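Local coordinates for hypothetical protein TT1465 (Thermus thermophilus, PDB 1WEK), which is of unknown function but belongs to a family with a Rossmann-like parallel-sheet fold and packs as an assembly of six chains, at residues A[178-181]-A[182-185]; A[146-149]-A[150-154]; A[30-33]-A[34-37]. All blocks are in the same frame, centred on the assembly; numbering follows the deposited sequence.

Contact 1 of 3, residues A[178-181]-A[182-185]; sequences RWLA and FLRD
Leu183 lies under the indole of Trp179 one helical turn earlier, its CD1 sitting 3.9 Å from the centroid of the Trp179 six-membered ring, a CH-pi contact over the face. The same methyl reaches CD2 of Leu180 at 3.8 Å. With CG anti to the backbone N (chi1 -176°), Trp179 brings its indole to the following turn, over Leu183. Its NE1, the one polar atom of the ring, donates to Tyr172 O of the second subunit. Beside it stands Phe182, the centroid of its ring 5.6 Å from that of the Trp179 five-membered ring and the planes at 23°, so that the rings barely overlap; Tyr172 of the second subunit meets the Phe182 ring edge-to-face. Trp179, Phe182 and Leu183 all belong to helix 170-185, the crossover helix of a beta-alpha-beta unit between strands 165-168 and 198-200. Backbone donors follow the usual i to i+4 pattern: Phe182 N reaches Arg178 O and Leu183 N Trp179 O, both at 3.0 Å, and Arg184 N and Asp185 N use the carbonyls of Leu180 and Ala181. Trp179 O and Ala181 O each take a second, weak bond, from Phe182 N and Arg184 N. Arg178 NE forms a salt bridge with Glu174.

Contact 2 of 3, residues A[146-149]-A[150-154]; sequences DELS and EVLVL
Glu150 and Glu147 bring their carboxylates together one turn apart, OE1 of Glu150 lying 4.2 Å from OE2 of Glu147. Glu150 can be followed outward from its CB, which rests 3.5 Å from the backbone O of Asp146. CG is anti to the backbone N (chi1 178°), and the chain stays extended through CD, carrying the carboxylate well clear of the backbone. At the tip the two oxygens part company. OE1 accepts a 2.6 Å hydrogen bond from a water that also lies 2.7 Å from Glu147 OE2, although that water has more acceptors around it than protons to give. OE2 forms a salt bridge with Lys125 NZ of the second subunit, while Lys125 of the same chain pairs with Asp146 OD1. These lysines probably offset much of the charge that the buried acids bring together.

The helix is 142-156, which links strands 132-137 and 165-168 in a beta-alpha-beta unit of the parallel sheet, and Val151 turns to the sheet, touching Phe135 and Phe137. A separate apolar row is made by Leu148 and Leu152: CD2 of Leu148 presses on CD1 of Leu152 at 3.3 Å, a separation so short that it may partly reflect the precision of the model. Beneath them Leu152 N donates to Leu148 O at 3.0 Å. Ser149 points to the subunit boundary, where its OG is hydrogen-bonded to OG of Ser149 of the second subunit. Val151 N donates to Glu147 O.

Contact 3 of 3, residues A[30-33]-A[34-37]; sequences ETLS and ELQV
Glu34 folds back over the last turn of helix 17-34, its CG coming to 3.0 Å from the backbone O of Glu30. This is the C-terminal end of a helix running into the loop before strand 39-43 of the parallel sheet, and the bonding changes accordingly. Glu34 N turns to Thr31 O, three residues back, at 3.1 Å, standing well above that carbonyl's plane, 57° out of it. Leu35 N follows the same spacing with a weak bond to Leu32 O.

The side facing the sheet is close-packed because Leu32 and Leu35 both lie on Val96 of strand 95-100, and Leu35 also meets His114. Each other the two leucines touch only lightly, CD2 of Leu32 being 4.3 Å from CD1 of Leu35. Leu35 approaches the helix more closely through its CB, 3.6 Å from Leu32 O.

Glu34 belongs to the exposed side, yet through CG it lies close against Glu30 O. That CG is anti to the carbonyl carbon (chi1 -61°) and the chain beyond is extended, which lays the carboxylate along the helix beside the same oxygen. Glu30 carries its own charge the other way, forming a salt bridge through OE2 with Arg17 of the third subunit. A water bridges two carbonyls, 2.9 Å from Leu32 O and, in a weak bond, 3.3 Å from Leu35 O, with more acceptors around it than protons to give.

How the contacts relate
Contacts 1 and 2 lie on neighbouring crossover helices of the same parallel sheet, with centres 16 Å apart and nearest atoms about 5 Å apart; they do not touch, but Leu148 of contact 2 packs on Trp173 and Leu176 of helix 170-185, the helix that holds contact 1. Contact 3 stands apart at the end of helix 17-34, its centre 23 Å from that of contact 2 and 38 Å from that of contact 1, across the chain's centre from contact 1. All three reach the second subunit, and contact 3 a third as well. A bound phosphate ion, probably from the crystallisation liquor, lies about 6 Å from the side chain of Val153 in contact 2.

Contact 1 of 3, residues A[178-181]-A[182-185]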
loop_
_atom_site.group_PDB
_atom_site.type_symbol
_atom_site.label_atom_id
_atom_site.label_comp_id
_atom_site.label_asym_id
_atom_site.label_seq_id
_atom_site.Cartn_x
_atom_site.Cartn_y
_atom_site.Cartn_z
ATOM N N ARG A 178 28.188 34.736 12.004
ATOM C CA ARG A 178 28.999 35.671 11.234
ATOM C C ARG A 178 29.152 35.148 9.794
ATOM O O ARG A 178 29.017 35.907 8.849
ATOM C CB ARG A 178 30.369 35.886 11.885
ATOM C CG ARG A 178 30.286 36.517 13.265
ATOM C CD ARG A 178 31.593 37.178 13.688
ATOM N NE ARG A 178 31.673 37.360 15.136
ATOM C CZ ARG A 178 32.619 38.060 15.760
ATOM N NH1 ARG A 178 33.578 38.665 15.066
ATOM N NH2 ARG A 178 32.615 38.149 17.086
ATOM N N TRP A 179 29.403 33.852 9.624
ATOM C CA TRP A 179 29.540 33.302 8.273
ATOM C C TRP A 179 28.242 33.473 7.501
ATOM O O TRP A 179 28.253 33.671 6.276
ATOM C CB TRP A 179 29.909 31.816 8.294
ATOM C CG TRP A 179 30.143 31.262 6.906
ATOM C CD1 TRP A 179 31.112 31.651 6.015
ATOM C CD2 TRP A 179 29.380 30.245 6.244
ATOM N NE1 TRP A 179 30.998 30.940 4.840
ATOM C CE2 TRP A 179 29.944 30.069 4.953
ATOM C CE3 TRP A 179 28.277 29.462 6.613
ATOM C CZ2 TRP A 179 29.435 29.136 4.028
ATOM C CZ3 TRP A 179 27.772 28.527 5.687
ATOM C CH2 TRP A 179 28.356 28.379 4.413
ATOM N N LEU A 180 27.124 33.390 8.215
ATOM C CA LEU A 180 25.819 33.543 7.587
ATOM C C LEU A 180 25.644 34.993 7.145
ATOM O O LEU A 180 25.060 35.265 6.088
ATOM C CB LEU A 180 24.692 33.144 8.552
ATOM C CG LEU A 180 24.624 31.653 8.915
ATOM C CD1 LEU A 180 23.365 31.362 9.740
ATOM C CD2 LEU A 180 24.594 30.828 7.651
ATOM N N ALA A 181 26.168 35.913 7.952
ATOM C CA ALA A 181 26.089 37.329 7.647
ATOM C C ALA A 181 26.903 37.612 6.379
ATOM O O ALA A 181 26.588 38.528 5.634
ATOM C CB ALA A 181 26.619 38.143 8.813
ATOM N N PHE A 182 27.951 36.820 6.171
ATOM C CA PHE A 182 28.822 36.907 5.004
ATOM C C PHE A 182 28.030 36.372 3.796
ATOM O O PHE A 182 28.129 36.895 2.675
ATOM C CB PHE A 182 30.070 36.048 5.258
ATOM C CG PHE A 182 30.865 35.735 4.013
ATOM C CD1 PHE A 182 31.746 36.669 3.475
ATOM C CD2 PHE A 182 30.726 34.501 3.377
ATOM C CE1 PHE A 182 32.476 36.374 2.326
ATOM C CE2 PHE A 182 31.451 34.200 2.232
ATOM C CZ PHE A 182 32.328 35.139 1.705
ATOM N N LEU A 183 27.247 35.317 4.022
ATOM C CA LEU A 183 26.436 34.772 2.949
ATOM C C LEU A 183 25.448 35.877 2.551
ATOM O O LEU A 183 24.989 35.951 1.402
ATOM C CB LEU A 183 25.698 33.504 3.405
ATOM C CG LEU A 183 26.562 32.263 3.687
ATOM C CD1 LEU A 183 25.669 31.063 4.019
ATOM C CD2 LEU A 183 27.417 31.936 2.480
ATOM N N ARG A 184 25.147 36.762 3.495
ATOM C CA ARG A 184 24.245 37.855 3.198
ATOM C C ARG A 184 24.973 38.937 2.387
ATOM O O ARG A 184 24.442 39.441 1.401
ATOM C CB ARG A 184 23.677 38.459 4.479
ATOM C CG ARG A 184 22.421 39.297 4.224
ATOM C CD ARG A 184 22.317 40.428 5.213
ATOM N NE ARG A 184 22.008 39.966 6.552
ATOM C CZ ARG A 184 22.523 40.484 7.662
ATOM N NH1 ARG A 184 23.387 41.488 7.597
ATOM N NH2 ARG A 184 22.159 39.999 8.841
ATOM N N ASP A 185 26.185 39.299 2.790
ATOM C CA ASP A 185 26.919 40.315 2.042
ATOM C C ASP A 185 27.068 39.872 0.581
ATOM O O ASP A 185 27.110 40.700 -0.324
ATOM C CB ASP A 185 28.292 40.531 2.672
ATOM C CG ASP A 185 28.206 41.129 4.066
ATOM O OD1 ASP A 185 29.251 41.187 4.744
ATOM O OD2 ASP A 185 27.102 41.555 4.482
#

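Contact 2 of 3, residues A[146-149]-A[150-154]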
loop_
_atom_site.group_PDB
_atom_site.type_symbol
_atom_site.label_atom_id
_atom_site.label_comp_id
_atom_site.label_asym_id
_atom_site.label_seq_id
_atom_site.Cartn_x
_atom_site.Cartn_y
_atom_site.Cartn_z
ATOM N N ASP A 146 22.892 20.174 11.239
ATOM C CA ASP A 146 22.020 19.558 10.239
ATOM C C ASP A 146 20.533 19.868 10.516
ATOM O O ASP A 146 19.776 20.181 9.596
ATOM C CB ASP A 146 22.285 18.048 10.225
ATOM C CG ASP A 146 21.277 17.258 9.397
ATOM O OD1 ASP A 146 20.680 17.781 8.434
ATOM O OD2 ASP A 146 21.103 16.072 9.712
ATOM N N GLU A 147 20.108 19.795 11.774
ATOM C CA GLU A 147 18.714 20.109 12.094
ATOM C C GLU A 147 18.449 21.601 11.904
ATOM O O GLU A 147 17.402 21.994 11.402
ATOM C CB GLU A 147 18.382 19.733 13.543
ATOM C CG GLU A 147 18.123 18.256 13.771
ATOM C CD GLU A 147 16.823 17.762 13.120
ATOM O OE1 GLU A 147 16.633 16.523 13.080
ATOM O OE2 GLU A 147 15.994 18.590 12.659
ATOM N N LEU A 148 19.410 22.431 12.303
ATOM C CA LEU A 148 19.268 23.880 12.188
ATOM C C LEU A 148 19.153 24.331 10.735
ATOM O O LEU A 148 18.218 25.076 10.370
ATOM C CB LEU A 148 20.465 24.586 12.819
ATOM C CG LEU A 148 20.295 26.039 13.284
ATOM C CD1 LEU A 148 21.647 26.716 13.262
ATOM C CD2 LEU A 148 19.330 26.803 12.409
ATOM N N SER A 149 20.095 23.881 9.905
ATOM C CA SER A 149 20.084 24.283 8.511
ATOM C C SER A 149 18.827 23.786 7.814
ATOM O O SER A 149 18.287 24.482 6.956
ATOM C CB SER A 149 21.373 23.827 7.768
ATOM O OG SER A 149 21.478 22.424 7.635
ATOM N N GLU A 150 18.327 22.614 8.196
ATOM C CA GLU A 150 17.112 22.124 7.557
ATOM C C GLU A 150 15.902 23.007 7.850
ATOM O O GLU A 150 15.172 23.390 6.920
ATOM C CB GLU A 150 16.757 20.692 7.974
ATOM C CG GLU A 150 15.453 20.258 7.304
ATOM C CD GLU A 150 15.052 18.812 7.540
ATOM O OE1 GLU A 150 14.660 18.464 8.678
ATOM O OE2 GLU A 150 15.115 18.020 6.571
ATOM N N VAL A 151 15.679 23.318 9.132
ATOM C CA VAL A 151 14.537 24.138 9.513
ATOM C C VAL A 151 14.635 25.543 8.925
ATOM O O VAL A 151 13.619 26.118 8.548
ATOM C CB VAL A 151 14.357 24.244 11.068
ATOM C CG1 VAL A 151 14.248 22.855 11.677
ATOM C CG2 VAL A 151 15.509 25.006 11.695
ATOM N N LEU A 152 15.848 26.094 8.842
ATOM C CA LEU A 152 16.021 27.428 8.276
ATOM C C LEU A 152 15.539 27.449 6.840
ATOM O O LEU A 152 14.843 28.377 6.426
ATOM C CB LEU A 152 17.486 27.874 8.351
ATOM C CG LEU A 152 17.914 28.223 9.786
ATOM C CD1 LEU A 152 19.307 28.809 9.793
ATOM C CD2 LEU A 152 16.927 29.233 10.376
ATOM N N VAL A 153 15.894 26.408 6.091
ATOM C CA VAL A 153 15.480 26.262 4.693
ATOM C C VAL A 153 13.959 26.204 4.581
ATOM O O VAL A 153 13.357 26.891 3.742
ATOM C CB VAL A 153 16.069 24.964 4.072
ATOM C CG1 VAL A 153 15.321 24.593 2.818
ATOM C CG2 VAL A 153 17.554 25.183 3.731
ATOM N N LEU A 154 13.350 25.375 5.432
ATOM C CA LEU A 154 11.907 25.192 5.459
ATOM C C LEU A 154 11.186 26.500 5.760
ATOM O O LEU A 154 10.101 26.761 5.226
ATOM C CB LEU A 154 11.521 24.122 6.500
ATOM C CG LEU A 154 11.896 22.664 6.191
ATOM C CD1 LEU A 154 11.537 21.748 7.364
ATOM C CD2 LEU A 154 11.179 22.210 4.929
HETATM O O HOH W 1 13.771 18.558 11.170
#

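Contact 3 of 3, residues A[30-33]-A[34-37]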
loop_
_atom_site.group_PDB
_atom_site.type_symbol
_atom_site.label_atom_id
_atom_site.label_comp_id
_atom_site.label_asym_id
_atom_site.label_seq_id
_atom_site.Cartn_x
_atom_site.Cartn_y
_atom_site.Cartn_z
ATOM N N GLU A 30 0.880 8.473 14.397
ATOM C CA GLU A 30 -0.075 7.954 15.380
ATOM C C GLU A 30 0.304 8.357 16.789
ATOM O O GLU A 30 -0.540 8.760 17.582
ATOM C CB GLU A 30 -0.154 6.422 15.310
ATOM C CG GLU A 30 -0.641 5.868 13.975
ATOM C CD GLU A 30 -0.687 4.343 13.933
ATOM O OE1 GLU A 30 0.155 3.689 14.586
ATOM O OE2 GLU A 30 -1.559 3.793 13.226
ATOM N N THR A 31 1.586 8.249 17.090
ATOM C CA THR A 31 2.097 8.578 18.408
ATOM C C THR A 31 2.080 10.070 18.716
ATOM O O THR A 31 1.395 10.508 19.640
ATOM C CB THR A 31 3.518 8.029 18.558
ATOM O OG1 THR A 31 3.479 6.614 18.368
ATOM C CG2 THR A 31 4.086 8.334 19.919
ATOM N N LEU A 32 2.811 10.860 17.941
ATOM C CA LEU A 32 2.867 12.297 18.194
ATOM C C LEU A 32 1.512 12.981 18.079
ATOM O O LEU A 32 1.262 13.956 18.775
ATOM C CB LEU A 32 3.881 12.973 17.253
ATOM C CG LEU A 32 5.301 12.380 17.248
ATOM C CD1 LEU A 32 6.277 13.348 16.603
ATOM C CD2 LEU A 32 5.743 12.080 18.675
ATOM N N SER A 33 0.642 12.483 17.202
ATOM C CA SER A 33 -0.692 13.071 17.031
ATOM C C SER A 33 -1.551 12.985 18.287
ATOM O O SER A 33 -2.394 13.846 18.525
ATOM C CB SER A 33 -1.456 12.385 15.897
ATOM O OG SER A 33 -1.015 12.853 14.643
ATOM N N GLU A 34 -1.344 11.939 19.081
ATOM C CA GLU A 34 -2.117 11.746 20.302
ATOM C C GLU A 34 -1.706 12.648 21.454
ATOM O O GLU A 34 -2.519 12.933 22.331
ATOM C CB GLU A 34 -2.030 10.294 20.761
ATOM C CG GLU A 34 -2.581 9.291 19.776
ATOM C CD GLU A 34 -2.368 7.866 20.242
ATOM O OE1 GLU A 34 -2.671 6.931 19.468
ATOM O OE2 GLU A 34 -1.896 7.684 21.386
ATOM N N LEU A 35 -0.456 13.094 21.473
ATOM C CA LEU A 35 -0.014 13.964 22.560
ATOM C C LEU A 35 -0.957 15.156 22.663
ATOM O O LEU A 35 -1.492 15.622 21.657
ATOM C CB LEU A 35 1.426 14.418 22.327
ATOM C CG LEU A 35 2.384 13.227 22.216
ATOM C CD1 LEU A 35 3.824 13.715 22.132
ATOM C CD2 LEU A 35 2.203 12.313 23.419
ATOM N N GLN A 36 -1.158 15.650 23.879
ATOM C CA GLN A 36 -2.069 16.761 24.102
ATOM C C GLN A 36 -1.455 18.022 24.673
ATOM O O GLN A 36 -2.114 18.792 25.372
ATOM C CB GLN A 36 -3.227 16.286 24.975
ATOM C CG GLN A 36 -4.077 15.248 24.251
ATOM C CD GLN A 36 -5.238 14.742 25.077
ATOM O OE1 GLN A 36 -6.095 15.516 25.521
ATOM N NE2 GLN A 36 -5.278 13.431 25.286
ATOM N N VAL A 37 -0.185 18.237 24.364
ATOM C CA VAL A 37 0.508 19.428 24.803
ATOM C C VAL A 37 1.279 19.941 23.599
ATOM O O VAL A 37 1.648 19.170 22.706
ATOM C CB VAL A 37 1.492 19.122 25.940
ATOM C CG1 VAL A 37 0.718 18.685 27.182
ATOM C CG2 VAL A 37 2.463 18.027 25.510
HETATM O O HOH W 2 -0.186 16.493 18.713
#